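Local coordinates for protein type C neurotoxin (Clostridium botulinum, PDB 3PME) that probably attaches the C/D mosaic botulinum neurotoxin to nerve-cell membranes as its receptor-binding domain, through ganglioside or phosphatidylethanolamine, at residues 144-149 / 154-159; 197-202 / 215-220; 224-229 / 265-270; 271-276 / 403-408. One frame throughout, in Å; residues are numbered along the deposited sequence.

Contact 1 (144-149 / 154-159)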
# COMPACT_ATOMS: atom_id res chain seq x y z
N THR A 144 12.89 6.08 4.73
CA THR A 144 14.23 6.54 4.37
C THR A 144 14.87 7.11 5.62
O THR A 144 14.29 7.96 6.30
CB THR A 144 14.24 7.62 3.29
OG1 THR A 144 13.37 7.24 2.21
CG2 THR A 144 15.66 7.79 2.75
N ILE A 145 16.06 6.60 5.92
CA ILE A 145 16.85 7.11 7.03
C ILE A 145 18.08 7.79 6.46
O ILE A 145 18.80 7.18 5.68
CB ILE A 145 17.36 5.97 7.93
CG1 ILE A 145 16.23 5.02 8.34
CG2 ILE A 145 18.07 6.55 9.17
CD1 ILE A 145 15.21 5.65 9.17
N THR A 146 18.32 9.05 6.83
CA THR A 146 19.60 9.68 6.48
C THR A 146 20.43 9.83 7.75
O THR A 146 19.89 10.05 8.85
CB THR A 146 19.44 11.05 5.76
OG1 THR A 146 18.85 12.01 6.64
CG2 THR A 146 18.57 10.91 4.51
N ASN A 147 21.74 9.68 7.60
CA ASN A 147 22.66 9.75 8.74
C ASN A 147 23.80 10.68 8.40
O ASN A 147 24.41 10.55 7.35
CB ASN A 147 23.23 8.37 9.06
CG ASN A 147 22.16 7.34 9.37
OD1 ASN A 147 21.62 7.30 10.47
ND2 ASN A 147 21.86 6.49 8.40
N ASN A 148 24.10 11.61 9.29
CA ASN A 148 25.29 12.42 9.12
C ASN A 148 26.00 12.59 10.46
O ASN A 148 25.45 13.13 11.41
CB ASN A 148 24.98 13.77 8.48
CG ASN A 148 26.20 14.43 7.90
OD1 ASN A 148 27.24 14.53 8.55
ND2 ASN A 148 26.10 14.89 6.65
N ILE A 149 27.22 12.08 10.51
CA ILE A 149 28.01 12.09 11.73
C ILE A 149 28.26 13.51 12.23
O ILE A 149 28.61 13.72 13.39
CB ILE A 149 29.33 11.33 11.53
CG1 ILE A 149 29.89 10.87 12.88
CG2 ILE A 149 30.32 12.16 10.74
CD1 ILE A 149 28.92 10.01 13.66
N LYS A 154 17.85 11.16 10.45
CA LYS A 154 16.51 11.65 10.18
C LYS A 154 15.69 10.54 9.56
O LYS A 154 16.20 9.76 8.76
CB LYS A 154 16.56 12.84 9.23
CG LYS A 154 17.14 14.11 9.89
CD LYS A 154 17.71 15.10 8.86
CE LYS A 154 16.63 15.89 8.13
NZ LYS A 154 17.22 16.77 7.07
N LEU A 155 14.43 10.48 9.95
CA LEU A 155 13.51 9.46 9.48
C LEU A 155 12.43 10.07 8.60
O LEU A 155 11.69 10.97 9.03
CB LEU A 155 12.86 8.77 10.67
CG LEU A 155 11.76 7.76 10.32
CD1 LEU A 155 12.32 6.70 9.39
CD2 LEU A 155 11.26 7.14 11.60
N TYR A 156 12.35 9.57 7.37
CA TYR A 156 11.34 10.01 6.40
C TYR A 156 10.37 8.86 6.17
O TYR A 156 10.79 7.71 6.08
CB TYR A 156 11.99 10.34 5.05
CG TYR A 156 12.85 11.58 5.09
CD1 TYR A 156 14.11 11.54 5.66
CD2 TYR A 156 12.41 12.77 4.54
CE1 TYR A 156 14.91 12.68 5.70
CE2 TYR A 156 13.21 13.93 4.59
CZ TYR A 156 14.46 13.85 5.17
OH TYR A 156 15.27 14.98 5.23
N ILE A 157 9.09 9.20 6.10
CA ILE A 157 8.03 8.23 5.76
C ILE A 157 7.30 8.75 4.53
O ILE A 157 6.75 9.86 4.53
CB ILE A 157 7.03 8.04 6.92
CG1 ILE A 157 7.73 7.51 8.17
CG2 ILE A 157 5.88 7.09 6.48
CD1 ILE A 157 8.36 6.12 7.98
N ASN A 158 7.30 7.93 3.48
CA ASN A 158 6.69 8.32 2.21
C ASN A 158 7.18 9.69 1.74
O ASN A 158 6.41 10.52 1.25
CB ASN A 158 5.16 8.25 2.31
CG ASN A 158 4.67 6.83 2.52
OD1 ASN A 158 5.34 5.88 2.15
ND2 ASN A 158 3.50 6.69 3.13
N GLY A 159 8.48 9.94 1.93
CA GLY A 159 9.10 11.13 1.40
C GLY A 159 8.98 12.36 2.28
O GLY A 159 9.39 13.46 1.90
O HOH W 1 10.56 8.14 2.93
O HOH W 2 18.66 14.59 5.52
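The Y156 ring meets strand 144-148 with its edge: T144 O lies in the plane of the ring, 3.6 Å from CD1, and T146 OG1 sits near that plane further out, beside CE1. I210 of helix 207-218 touches the Y156 side chain, while the phenol OH bonds to N207 and takes only a weak bond from K154 NZ. T144, T146, K154 and Y156 all share this helix-covered side of the sheet. T146 OG1 is placed between the backbone N and the carbonyl carbon (chi1 66°), which turns it to K154 CB at 3.6 Å and to a water at 2.8 Å; the same water accepts a hydrogen bond from K154 NZ. A second water links T144 OG1 with the backbone N of G159.

The backbone is an antiparallel hairpin of the lectin-like N-terminal half. T144 with Y156 and T146 with K154 are hydrogen-bonded pairs, the shortest bond being Y156 N to T144 O at 2.7 Å. Between them the non-hydrogen-bonded pair I145 and L155 brings I145 CA within 3.2 Å of K154 O, a CA-H...O contact. Both side chains turn to the other side of the sheet and touch L123 of strand 120-126. The chemistry is thus divided: the backbone pairs its own amides, water joins the polar ends of T146 and K154 on the helix side, and purely apolar groups meet the second sheet.

Contact 2 (197-202 / 215-220)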
# COMPACT_ATOMS: atom_id res chain seq x y z
N ASP A 197 12.82 -3.34 -2.23
CA ASP A 197 13.69 -2.30 -2.76
C ASP A 197 14.67 -1.77 -1.71
O ASP A 197 14.83 -0.56 -1.53
CB ASP A 197 12.87 -1.17 -3.40
CG ASP A 197 12.06 -1.65 -4.59
OD1 ASP A 197 12.67 -1.94 -5.64
OD2 ASP A 197 10.83 -1.73 -4.49
N PHE A 198 15.33 -2.68 -1.02
CA PHE A 198 16.30 -2.27 -0.00
C PHE A 198 17.58 -1.71 -0.63
O PHE A 198 18.25 -2.40 -1.43
CB PHE A 198 16.65 -3.42 0.94
CG PHE A 198 17.47 -2.98 2.12
CD1 PHE A 198 18.86 -2.99 2.05
CD2 PHE A 198 16.86 -2.52 3.26
CE1 PHE A 198 19.63 -2.56 3.12
CE2 PHE A 198 17.61 -2.08 4.35
CZ PHE A 198 19.00 -2.10 4.28
N ASN A 199 17.91 -0.46 -0.27
CA ASN A 199 19.06 0.27 -0.81
C ASN A 199 19.86 0.95 0.29
O ASN A 199 19.29 1.46 1.26
CB ASN A 199 18.61 1.38 -1.77
CG ASN A 199 18.08 0.84 -3.07
OD1 ASN A 199 18.62 -0.11 -3.62
ND2 ASN A 199 17.04 1.48 -3.60
N ILE A 200 21.18 1.01 0.12
CA ILE A 200 22.00 1.87 0.97
C ILE A 200 22.82 2.79 0.08
O ILE A 200 23.35 2.36 -0.93
CB ILE A 200 22.92 1.07 1.90
CG1 ILE A 200 22.08 0.19 2.83
CG2 ILE A 200 23.81 2.02 2.74
CD1 ILE A 200 22.87 -0.69 3.77
N PHE A 201 22.89 4.07 0.46
CA PHE A 201 23.58 5.09 -0.32
C PHE A 201 24.72 5.65 0.51
O PHE A 201 24.61 5.74 1.74
CB PHE A 201 22.63 6.23 -0.68
CG PHE A 201 21.43 5.81 -1.49
CD1 PHE A 201 20.30 5.28 -0.86
CD2 PHE A 201 21.41 5.96 -2.86
CE1 PHE A 201 19.20 4.89 -1.60
CE2 PHE A 201 20.32 5.57 -3.61
CZ PHE A 201 19.20 5.05 -2.97
N SER A 202 25.80 6.06 -0.15
CA SER A 202 26.97 6.60 0.54
C SER A 202 26.91 8.12 0.63
O SER A 202 27.94 8.80 0.70
CB SER A 202 28.25 6.19 -0.18
OG SER A 202 28.23 6.71 -1.49
N GLU A 215 8.81 8.19 -5.61
CA GLU A 215 7.87 8.19 -6.74
C GLU A 215 8.24 7.16 -7.81
O GLU A 215 7.36 6.58 -8.47
CB GLU A 215 7.72 9.58 -7.33
CG GLU A 215 7.17 10.58 -6.34
CD GLU A 215 6.20 11.56 -6.96
OE1 GLU A 215 5.73 11.31 -8.09
OE2 GLU A 215 5.90 12.58 -6.31
N GLY A 216 9.53 6.91 -7.96
CA GLY A 216 9.99 5.89 -8.88
C GLY A 216 9.47 4.54 -8.45
O GLY A 216 8.92 3.78 -9.24
N GLN A 217 9.59 4.27 -7.15
CA GLN A 217 9.35 2.93 -6.64
C GLN A 217 7.90 2.65 -6.27
O GLN A 217 7.53 1.50 -6.03
CB GLN A 217 10.27 2.66 -5.45
CG GLN A 217 11.75 2.61 -5.83
CD GLN A 217 12.64 2.40 -4.63
OE1 GLN A 217 12.18 2.43 -3.49
NE2 GLN A 217 13.92 2.16 -4.87
N ILE A 218 7.07 3.68 -6.22
CA ILE A 218 5.66 3.45 -5.92
C ILE A 218 4.91 2.87 -7.11
O ILE A 218 3.83 2.31 -6.95
CB ILE A 218 4.95 4.71 -5.39
CG1 ILE A 218 3.70 4.32 -4.58
CG2 ILE A 218 4.61 5.65 -6.53
CD1 ILE A 218 3.11 5.45 -3.73
N LEU A 219 5.52 2.98 -8.30
CA LEU A 219 4.92 2.50 -9.56
C LEU A 219 3.61 3.23 -9.84
O LEU A 219 2.52 2.67 -9.68
CB LEU A 219 4.70 0.99 -9.55
CG LEU A 219 5.89 0.10 -9.20
CD1 LEU A 219 5.51 -1.36 -9.44
CD2 LEU A 219 7.13 0.46 -10.02
N ARG A 220 3.73 4.48 -10.25
CA ARG A 220 2.57 5.31 -10.48
C ARG A 220 1.69 4.78 -11.60
O ARG A 220 0.54 5.19 -11.71
CB ARG A 220 2.99 6.76 -10.77
CG ARG A 220 3.66 7.45 -9.60
CD ARG A 220 3.10 8.84 -9.39
NE ARG A 220 3.71 9.51 -8.24
CZ ARG A 220 3.16 9.58 -7.03
NH1 ARG A 220 1.97 9.04 -6.80
NH2 ARG A 220 3.79 10.21 -6.04
O HOH W 3 14.36 2.08 -1.81
O HOH W 4 8.78 -1.01 -6.13
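Q217 OE1 is gripped by two donors, a water at 2.8 Å and the indole NE1 of W74 from strand 68-77, and D197 CB packs against it at 3.7 Å. The same water gives its other hydrogen to D197 O, at 2.7 Å, so one molecule ties the helix side chain to the strand backbone. Q217 reaches this place because its chain runs straight beyond CG (chi2 178°), carrying the amide from the last turn of helix 207-218 across to strand 193-201.

There the side chains of D197 and Q217 slide past each other in opposite directions. Carboxylate and amide lie stacked, their planes 26° apart and D197 CG 4.1 Å from Q217 CD. A second water bridges at the backbone end of Q217: it donates to D197 OD2 and, at 2.8 Å, to Q217 O, a carbonyl that also accepts from R196 NH2. D197 OD1 is held by N41 ND2. The N199 side chain comes toward Q217 from the opposite direction.

L219 is the first residue to leave helical angles, with positive phi. R220 folds back so that NE makes a salt bridge with E215 OE1 at 2.7 Å, striking the oxygen from above the carboxylate plane, while I218 CG2 rests on a guanidinium face. This helix end, at the passage from the lectin-like half to the trefoil half, is therefore joined to the sheet by direct bonds from W74 and R196, and to D197 through two waters; the donors around D197 would probably favour a charged carboxylate.

Contact 3 (224-229 / 265-270). With SO4 (sulfate ion), chain C.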
# COMPACT_ATOMS: atom_id res chain seq x y z
N LYS A 224 -3.38 0.64 -7.00
CA LYS A 224 -3.08 -0.17 -5.81
C LYS A 224 -4.33 -0.63 -5.07
O LYS A 224 -5.38 0.02 -5.12
CB LYS A 224 -2.22 0.64 -4.83
CG LYS A 224 -0.98 1.24 -5.45
CD LYS A 224 -0.12 0.19 -6.13
CE LYS A 224 1.27 0.78 -6.44
NZ LYS A 224 1.16 2.02 -7.27
N ASP A 225 -4.22 -1.76 -4.39
CA ASP A 225 -5.25 -2.15 -3.44
C ASP A 225 -5.06 -1.40 -2.11
O ASP A 225 -4.14 -0.57 -1.98
CB ASP A 225 -5.37 -3.69 -3.27
CG ASP A 225 -4.19 -4.32 -2.52
OD1 ASP A 225 -3.39 -3.61 -1.87
OD2 ASP A 225 -4.07 -5.56 -2.56
N TYR A 226 -5.92 -1.69 -1.15
CA TYR A 226 -5.96 -1.01 0.14
C TYR A 226 -4.62 -1.07 0.86
O TYR A 226 -4.25 -0.13 1.57
CB TYR A 226 -7.05 -1.68 0.98
CG TYR A 226 -7.26 -1.11 2.35
CD1 TYR A 226 -8.01 0.05 2.54
CD2 TYR A 226 -6.72 -1.74 3.47
CE1 TYR A 226 -8.20 0.58 3.80
CE2 TYR A 226 -6.94 -1.23 4.73
CZ TYR A 226 -7.66 -0.06 4.89
OH TYR A 226 -7.85 0.46 6.15
N TRP A 227 -3.90 -2.16 0.67
CA TRP A 227 -2.64 -2.40 1.38
C TRP A 227 -1.44 -1.82 0.64
O TRP A 227 -0.31 -1.89 1.14
CB TRP A 227 -2.41 -3.91 1.50
CG TRP A 227 -3.63 -4.64 1.95
CD1 TRP A 227 -4.42 -5.47 1.20
CD2 TRP A 227 -4.23 -4.58 3.24
NE1 TRP A 227 -5.47 -5.93 1.95
CE2 TRP A 227 -5.37 -5.41 3.22
CE3 TRP A 227 -3.91 -3.90 4.43
CZ2 TRP A 227 -6.19 -5.57 4.33
CZ3 TRP A 227 -4.73 -4.07 5.54
CH2 TRP A 227 -5.86 -4.90 5.48
N GLY A 228 -1.65 -1.28 -0.55
CA GLY A 228 -0.55 -0.83 -1.39
C GLY A 228 0.04 -1.87 -2.35
O GLY A 228 1.06 -1.62 -2.99
N ASN A 229 -0.59 -3.03 -2.44
CA ASN A 229 -0.21 -4.05 -3.42
C ASN A 229 -0.76 -3.65 -4.79
O ASN A 229 -1.75 -2.91 -4.88
CB ASN A 229 -0.85 -5.41 -3.09
CG ASN A 229 -0.58 -5.87 -1.67
OD1 ASN A 229 0.54 -5.78 -1.17
ND2 ASN A 229 -1.62 -6.40 -1.02
N SER A 265 -16.19 -3.58 13.18
CA SER A 265 -14.73 -3.62 13.33
C SER A 265 -14.01 -4.41 12.24
O SER A 265 -12.79 -4.54 12.26
CB SER A 265 -14.36 -4.21 14.70
OG SER A 265 -14.53 -5.62 14.72
N LYS A 266 -14.77 -4.94 11.28
CA LYS A 266 -14.18 -5.82 10.27
C LYS A 266 -14.00 -5.15 8.91
O LYS A 266 -14.86 -4.40 8.45
CB LYS A 266 -15.03 -7.08 10.10
CG LYS A 266 -14.94 -8.04 11.27
CD LYS A 266 -16.05 -9.08 11.22
CE LYS A 266 -15.99 -9.94 9.98
NZ LYS A 266 -17.03 -11.01 10.04
N LEU A 267 -12.86 -5.44 8.27
CA LEU A 267 -12.62 -4.98 6.91
C LEU A 267 -13.21 -5.90 5.85
O LEU A 267 -13.58 -5.45 4.77
CB LEU A 267 -11.12 -4.86 6.65
CG LEU A 267 -10.37 -3.83 7.47
CD1 LEU A 267 -8.91 -3.88 7.08
CD2 LEU A 267 -10.96 -2.46 7.18
N TYR A 268 -13.25 -7.20 6.13
CA TYR A 268 -13.74 -8.14 5.14
C TYR A 268 -15.22 -8.32 5.41
O TYR A 268 -15.60 -8.98 6.39
CB TYR A 268 -13.00 -9.47 5.20
CG TYR A 268 -11.49 -9.36 5.09
CD1 TYR A 268 -10.90 -8.42 4.25
CD2 TYR A 268 -10.66 -10.22 5.80
CE1 TYR A 268 -9.52 -8.33 4.14
CE2 TYR A 268 -9.28 -10.14 5.70
CZ TYR A 268 -8.72 -9.20 4.87
OH TYR A 268 -7.34 -9.14 4.78
N THR A 269 -16.04 -7.74 4.55
CA THR A 269 -17.47 -7.59 4.81
C THR A 269 -18.30 -8.57 3.95
O THR A 269 -18.26 -9.77 4.19
CB THR A 269 -17.92 -6.13 4.61
OG1 THR A 269 -17.60 -5.70 3.29
CG2 THR A 269 -17.22 -5.21 5.63
N LYS A 270 -19.02 -8.05 2.96
CA LYS A 270 -19.88 -8.87 2.10
C LYS A 270 -19.84 -8.39 0.65
O LYS A 270 -19.47 -7.24 0.37
CB LYS A 270 -21.34 -8.78 2.58
CG LYS A 270 -21.59 -9.29 3.97
CD LYS A 270 -23.06 -9.18 4.32
CE LYS A 270 -23.91 -9.62 3.15
NZ LYS A 270 -25.25 -10.09 3.59
S SO4 C . -27.35 -8.13 1.07
O1 SO4 C . -27.31 -7.10 2.10
O2 SO4 C . -26.12 -8.15 0.30
O3 SO4 C . -27.53 -9.43 1.71
O4 SO4 C . -28.47 -7.88 0.16
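L267 pushes its CD1 methyl into the corner between two rings of the 224-229 turn. The methyl comes within 3.6 Å of W227 CH2, at the far end of the indole, and 4.1 Å from Y226 CE2, approaching both rings obliquely. The corner is made by the two rings themselves: Y226, with CG anti to the backbone N (chi1 -179°), turns its edge to one face of W227, its CD2 standing 3.5 Å above the indole plane and offset to the rim. Next to L267, Y268 lays its hydroxyl end beside W227 CZ2 at 3.8 Å, and that hydroxyl bonds to W412 O.

Both segments are loops of the beta-trefoil half. The first is a type I beta turn from D225 to G228 combined with an Asx turn: D225 OD1 accepts from W227 N at 3.0 Å and from N229 N at 2.9 Å, the two donors arriving on opposite faces of the carboxylate. D225 OD2 takes N229 ND2 with its syn lone pair, and W227 NE1 is tied to S407 O. At the other end of the second loop K270 NZ, swung round by a bend at chi3, donates to O3 of a sulfate at 3.0 Å; Y248, Y299 and N271 also bond to that ion.

Contact 4 (271-276 / 403-408). With SO4 (sulfate ion), chain C.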
# COMPACT_ATOMS: atom_id res chain seq x y z
N ASN A 271 -20.27 -9.27 -0.26
CA ASN A 271 -20.41 -8.94 -1.68
C ASN A 271 -19.15 -8.34 -2.32
O ASN A 271 -19.21 -7.27 -2.92
CB ASN A 271 -21.59 -8.00 -1.91
CG ASN A 271 -22.90 -8.54 -1.35
OD1 ASN A 271 -23.09 -9.76 -1.26
ND2 ASN A 271 -23.81 -7.64 -1.00
N PRO A 272 -18.02 -9.04 -2.24
CA PRO A 272 -16.86 -8.54 -2.97
C PRO A 272 -17.13 -8.50 -4.46
O PRO A 272 -17.94 -9.29 -4.98
CB PRO A 272 -15.77 -9.57 -2.64
CG PRO A 272 -16.54 -10.83 -2.34
CD PRO A 272 -17.79 -10.36 -1.64
N ILE A 273 -16.50 -7.55 -5.13
CA ILE A 273 -16.54 -7.47 -6.58
C ILE A 273 -15.26 -8.05 -7.19
O ILE A 273 -14.26 -8.29 -6.50
CB ILE A 273 -16.80 -6.03 -7.06
CG1 ILE A 273 -15.76 -5.03 -6.50
CG2 ILE A 273 -18.21 -5.60 -6.66
CD1 ILE A 273 -14.40 -5.11 -7.19
N THR A 274 -15.29 -8.30 -8.50
CA THR A 274 -14.06 -8.53 -9.25
C THR A 274 -14.02 -7.53 -10.39
O THR A 274 -15.05 -6.99 -10.80
CB THR A 274 -13.95 -9.94 -9.80
OG1 THR A 274 -15.06 -10.19 -10.66
CG2 THR A 274 -13.96 -10.95 -8.66
N ILE A 275 -12.82 -7.23 -10.87
CA ILE A 275 -12.65 -6.25 -11.94
C ILE A 275 -12.24 -6.99 -13.20
O ILE A 275 -11.35 -7.85 -13.17
CB ILE A 275 -11.60 -5.18 -11.57
CG1 ILE A 275 -11.95 -4.54 -10.22
CG2 ILE A 275 -11.52 -4.11 -12.66
CD1 ILE A 275 -10.86 -3.62 -9.68
N LYS A 276 -12.90 -6.66 -14.30
CA LYS A 276 -12.64 -7.30 -15.58
C LYS A 276 -12.09 -6.29 -16.58
O LYS A 276 -12.44 -5.11 -16.54
CB LYS A 276 -13.92 -7.93 -16.14
CG LYS A 276 -14.59 -8.93 -15.21
CD LYS A 276 -13.77 -10.19 -15.13
CE LYS A 276 -14.48 -11.29 -14.37
NZ LYS A 276 -13.63 -12.50 -14.34
N TRP A 403 -11.83 5.90 -4.10
CA TRP A 403 -12.21 4.50 -3.90
C TRP A 403 -11.03 3.62 -3.54
O TRP A 403 -9.92 3.83 -4.03
CB TRP A 403 -12.89 3.94 -5.15
CG TRP A 403 -14.09 4.75 -5.52
CD1 TRP A 403 -14.12 5.86 -6.31
CD2 TRP A 403 -15.43 4.55 -5.05
NE1 TRP A 403 -15.40 6.36 -6.37
CE2 TRP A 403 -16.22 5.57 -5.61
CE3 TRP A 403 -16.03 3.61 -4.21
CZ2 TRP A 403 -17.59 5.68 -5.36
CZ3 TRP A 403 -17.40 3.72 -3.97
CH2 TRP A 403 -18.15 4.74 -4.54
N LYS A 404 -11.27 2.64 -2.68
CA LYS A 404 -10.23 1.68 -2.30
C LYS A 404 -10.78 0.28 -2.47
O LYS A 404 -12.00 0.07 -2.52
CB LYS A 404 -9.76 1.90 -0.86
CG LYS A 404 -9.06 3.23 -0.62
CD LYS A 404 -8.57 3.29 0.82
CE LYS A 404 -7.63 4.45 1.05
NZ LYS A 404 -7.00 4.38 2.39
N PHE A 405 -9.86 -0.67 -2.59
CA PHE A 405 -10.21 -2.05 -2.90
C PHE A 405 -9.50 -2.97 -1.91
O PHE A 405 -8.27 -3.12 -1.94
CB PHE A 405 -9.81 -2.37 -4.34
CG PHE A 405 -10.57 -1.56 -5.35
CD1 PHE A 405 -11.78 -2.01 -5.84
CD2 PHE A 405 -10.08 -0.34 -5.80
CE1 PHE A 405 -12.50 -1.26 -6.76
CE2 PHE A 405 -10.79 0.41 -6.72
CZ PHE A 405 -12.00 -0.05 -7.21
N ILE A 406 -10.28 -3.58 -1.02
CA ILE A 406 -9.67 -4.38 0.03
C ILE A 406 -9.59 -5.83 -0.36
O ILE A 406 -10.61 -6.50 -0.46
CB ILE A 406 -10.42 -4.26 1.36
CG1 ILE A 406 -10.57 -2.79 1.77
CG2 ILE A 406 -9.69 -5.04 2.44
CD1 ILE A 406 -11.44 -2.61 3.01
N SER A 407 -8.38 -6.32 -0.59
CA SER A 407 -8.16 -7.74 -0.85
C SER A 407 -8.01 -8.50 0.47
O SER A 407 -7.59 -7.93 1.49
CB SER A 407 -6.90 -7.91 -1.69
OG SER A 407 -5.81 -7.26 -1.03
N ARG A 408 -8.32 -9.80 0.44
CA ARG A 408 -7.98 -10.65 1.56
C ARG A 408 -6.49 -10.93 1.48
O ARG A 408 -6.01 -11.65 0.61
CB ARG A 408 -8.81 -11.94 1.53
CG ARG A 408 -10.29 -11.65 1.70
CD ARG A 408 -11.09 -12.91 1.95
NE ARG A 408 -10.87 -13.43 3.30
CZ ARG A 408 -11.79 -13.41 4.26
NH1 ARG A 408 -13.00 -12.91 4.02
NH2 ARG A 408 -11.51 -13.90 5.46
S SO4 C . -27.35 -8.13 1.07
O1 SO4 C . -27.31 -7.10 2.10
O2 SO4 C . -26.12 -8.15 0.30
O3 SO4 C . -27.53 -9.43 1.71
O4 SO4 C . -28.47 -7.88 0.16
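I275 sets its CD1 methyl over one face of the F405 ring, 4.1 Å from CE1, while I273 brings its own CD1 to the ring's edge, near the plane and 4.3 Å from CD1 of F405. The two isoleucines thus use different parts of one phenyl group. I275 and F405 cross at about a right angle, and CD1 is the I275 atom that touches the ring. F405 points its CB toward strand 273-276 with CG beside its backbone N (chi1 -64°), and this carries the ring across a gap of 9.1 Å between I273 CA and F405 CA.

The two strands make no hydrogen bond to each other: 273-277 pairs with 292-299, and 403-406 with 238-241, so segments 271-276 and 403-408, both in the beta-trefoil half, meet through side chains alone. M239, L231 and I358 also pack on F405. Just before the strand, N271 ND2 donates to sulfate O2 at 2.7 Å in a nearly straight bond (165° at the hydrogen), and it also bonds to I249 O. The atoms that meet between I273, I275 and F405 are all carbon, which implies that the two strands are held together here by dispersion and the burial of apolar surface.

In the fold
Contact 1 lies in the lectin-like half, and contact 2 joins that half's sheet to the helix end that leads to the trefoil half. Their centres are 13 Å apart, and helix 207-218 serves both, covering contact 1 with I210 and ending at contact 2. That end leads into contact 3, where K224 NZ bonds to L219 O at 2.8 Å. Contacts 3 and 4, with centres 8 Å apart, adjoin in the trefoil half: Y226 N bonds to F405 O, and D225 OD2 to S407 OG, each at 2.9 Å. Both bond to the same sulfate, probably from the crystallisation liquor, through K270 and N271. Contacts 1 and 4 lie farthest apart, their centres 34 Å from each other on opposite sides of the chain's centre.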